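Local coordinates for ABC-type transport system, sugar-family extracellular solute-binding protein (Peptoclostridium difficile 630, PDB 6HNI) that binds tyrosine as the substrate-binding lipoprotein of an ABC transport system and probably also acts as an adhesin, at residues K154-I158 with N183-V187. The protein carries 1 engineered substitution. Residues are numbered along the deposited sequence; the frame is centred on the assembly and turned at random. Where two conformers were deposited one is given.
Sequences KAKTI and NGFKV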
ATOM      1  N   LYS A 154      21.035  16.877   5.873  1.00 25.06           N
ATOM      2  CA  LYS A 154      21.964  17.266   4.812  1.00 24.84           C
ATOM      3  C   LYS A 154      21.850  16.421   3.549  1.00 23.37           C
ATOM      4  O   LYS A 154      22.590  16.644   2.604  1.00 23.31           O
ATOM      5  CB  LYS A 154      23.445  17.249   5.301  1.00 29.89           C
ATOM      6  CG  LYS A 154      23.724  18.078   6.563  1.00 34.75           C
ATOM      7  CD  LYS A 154      23.211  19.507   6.425  1.00 40.09           C
ATOM      8  CE  LYS A 154      23.790  20.411   7.505  1.00 48.80           C
ATOM      9  NZ  LYS A 154      23.599  21.854   7.184  1.00 58.93           N
ATOM     10  N   ALA A 155      20.903  15.482   3.504  1.00 20.24           N
ATOM     11  CA  ALA A 155      20.777  14.579   2.369  1.00 19.25           C
ATOM     12  C   ALA A 155      20.409  15.395   1.167  1.00 19.73           C
ATOM     13  O   ALA A 155      19.625  16.341   1.277  1.00 24.08           O
ATOM     14  CB  ALA A 155      19.720  13.498   2.620  1.00 18.37           C
ATOM     15  N   LYS A 156      21.014  15.051   0.029  1.00 19.04           N
ATOM     16  CA  LYS A 156      20.689  15.697  -1.247  1.00 23.18           C
ATOM     17  C   LYS A 156      20.275  14.728  -2.333  1.00 18.64           C
ATOM     18  O   LYS A 156      19.700  15.157  -3.321  1.00 21.76           O
ATOM     19  CB  LYS A 156      21.851  16.572  -1.751  1.00 24.40           C
ATOM     20  CG  LYS A 156      22.174  17.771  -0.842  1.00 27.97           C
ATOM     21  CD  LYS A 156      21.156  18.916  -0.936  1.00 32.57           C
ATOM     22  CE  LYS A 156      21.531  20.007  -1.973  1.00 40.32           C
ATOM     23  NZ  LYS A 156      20.404  20.931  -2.423  1.00 30.54           N
ATOM     24  N   THR A 157      20.605  13.440  -2.166  1.00 16.10           N
ATOM     25  CA  THR A 157      20.341  12.423  -3.183  1.00 13.61           C
ATOM     26  C   THR A 157      19.479  11.316  -2.593  1.00 13.12           C
ATOM     27  O   THR A 157      19.863  10.687  -1.629  1.00 15.26           O
ATOM     28  CB  THR A 157      21.651  11.813  -3.796  1.00 15.36           C
ATOM     29  OG1 THR A 157      22.473  12.856  -4.350  1.00 21.88           O
ATOM     30  CG2 THR A 157      21.295  10.846  -4.904  1.00 19.25           C
ATOM     31  N   ILE A 158      18.332  11.115  -3.224  1.00 12.45           N
ATOM     32  CA  ILE A 158      17.303  10.161  -2.765  1.00 12.11           C
ATOM     33  C   ILE A 158      17.283   8.995  -3.767  1.00 12.74           C
ATOM     34  O   ILE A 158      17.071   9.218  -4.953  1.00 15.57           O
ATOM     35  CB  ILE A 158      15.897  10.815  -2.736  1.00 12.03           C
ATOM     36  CG1 ILE A 158      15.916  12.047  -1.820  1.00 15.31           C
ATOM     37  CG2 ILE A 158      14.846   9.806  -2.283  1.00 12.44           C
ATOM     38  CD1 ILE A 158      14.713  12.934  -1.977  1.00 16.60           C
ATOM     39  N   ASN A 183      12.716  21.114  -4.873  1.00 19.21           N
ATOM     40  CA  ASN A 183      13.291  21.288  -3.536  1.00 19.70           C
ATOM     41  C   ASN A 183      14.783  20.965  -3.449  1.00 19.24           C
ATOM     42  O   ASN A 183      15.351  20.854  -2.377  1.00 22.76           O
ATOM     43  CB  ASN A 183      12.471  20.466  -2.544  1.00 19.41           C
ATOM     44  CG  ASN A 183      11.089  21.043  -2.333  1.00 21.87           C
ATOM     45  OD1 ASN A 183      10.938  22.190  -1.924  1.00 26.88           O
ATOM     46  ND2 ASN A 183      10.075  20.263  -2.656  1.00 26.86           N
ATOM     47  N   GLY A 184      15.419  20.846  -4.606  1.00 16.63           N
ATOM     48  CA  GLY A 184      16.900  20.758  -4.665  1.00 18.45           C
ATOM     49  C   GLY A 184      17.498  19.392  -4.381  1.00 17.85           C
ATOM     50  O   GLY A 184      18.657  19.304  -3.937  1.00 21.24           O
ATOM     51  N   PHE A 185      16.751  18.319  -4.662  1.00 16.72           N
ATOM     52  CA  PHE A 185      17.268  16.934  -4.522  1.00 14.94           C
ATOM     53  C   PHE A 185      17.486  16.301  -5.891  1.00 15.23           C
ATOM     54  O   PHE A 185      16.836  16.669  -6.897  1.00 18.29           O
ATOM     55  CB  PHE A 185      16.237  16.065  -3.763  1.00 15.34           C
ATOM     56  CG  PHE A 185      16.010  16.494  -2.373  1.00 15.89           C
ATOM     57  CD1 PHE A 185      16.802  16.046  -1.358  1.00 19.96           C
ATOM     58  CD2 PHE A 185      14.969  17.343  -2.076  1.00 17.21           C
ATOM     59  CE1 PHE A 185      16.571  16.434  -0.033  1.00 19.99           C
ATOM     60  CE2 PHE A 185      14.756  17.772  -0.792  1.00 19.77           C
ATOM     61  CZ  PHE A 185      15.532  17.303   0.242  1.00 21.28           C
ATOM     62  N   LYS A 186      18.413  15.347  -5.891  1.00 15.62           N
ATOM     63  CA  LYS A 186      18.658  14.416  -6.994  0.60 15.87           C
ATOM     64  C   LYS A 186      17.939  13.093  -6.689  1.00 17.00           C
ATOM     65  O   LYS A 186      17.912  12.664  -5.545  1.00 17.34           O
ATOM     66  CB  LYS A 186      20.163  14.153  -7.098  0.60 17.85           C
ATOM     67  CG  LYS A 186      20.568  13.220  -8.223  0.60 20.75           C
ATOM     68  CD  LYS A 186      22.056  13.420  -8.514  0.60 23.54           C
ATOM     69  CE  LYS A 186      22.532  12.546  -9.644  0.60 25.52           C
ATOM     70  NZ  LYS A 186      22.819  11.196  -9.112  0.60 27.70           N
ATOM     71  N   VAL A 187      17.378  12.445  -7.697  1.00 15.28           N
ATOM     72  CA  VAL A 187      16.758  11.137  -7.492  1.00 14.51           C
ATOM     73  C   VAL A 187      17.528  10.120  -8.328  1.00 14.40           C
ATOM     74  O   VAL A 187      17.797  10.367  -9.506  1.00 17.35           O
ATOM     75  CB  VAL A 187      15.288  11.124  -7.949  1.00 15.48           C
ATOM     76  CG1 VAL A 187      14.651   9.732  -7.852  1.00 16.18           C
ATOM     77  CG2 VAL A 187      14.529  12.135  -7.137  1.00 17.72           C
TER
HETATM   78  O   HOH W   1      20.711  17.887  -5.158  1.00 31.68           O
HETATM   79  O   HOH W   2      17.339  20.770  -0.752  1.00 45.34           O
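The carbonyl oxygen of G184 is gripped twice: K156 NZ donates to G184 O at 2.8 Å, tilted 18° from the carbonyl plane, and a water donates to the same oxygen. That water also reaches K156 O through a weak bond. The lysine arrives by folding its chain, bent twice along its length, which turns the ammonium back onto the glycine just after helix 167-183. G184, with positive phi, is where the chain leaves helical geometry, and F185 then leads into the strand. There the pairing is parallel: K186 N donates to K156 O (2.9 Å) and K186 O accepts from I158 N (2.8 Å), the latter almost straight at 176°. K186 thus bonds the neighbouring segment through both its N-H and its C=O, while the carboxylate of D210, just before strand 211-214, accepts from the backbone N of both K156 and T157. The F185 ring presents its edge to K156 O, and A155 O approaches CE1 of F185 obliquely at 3.3 Å. I158 CD1 packs 3.8 Å from F185 CD1; the ring also meets Y179 and A180 of helix 167-183, and I158 meets V211 and Y213. T157 and K186 lie side by side on the sheet face opposite that of I158 and V187, T157 OG1 being 3.8 Å from K186 CB. The contact joins the starts of both strands in a beta-alpha-beta unit, strand 157-163, helix 167-183 and strand 186-192, at the edge of a parallel sheet in the periplasmic-binding-protein fold.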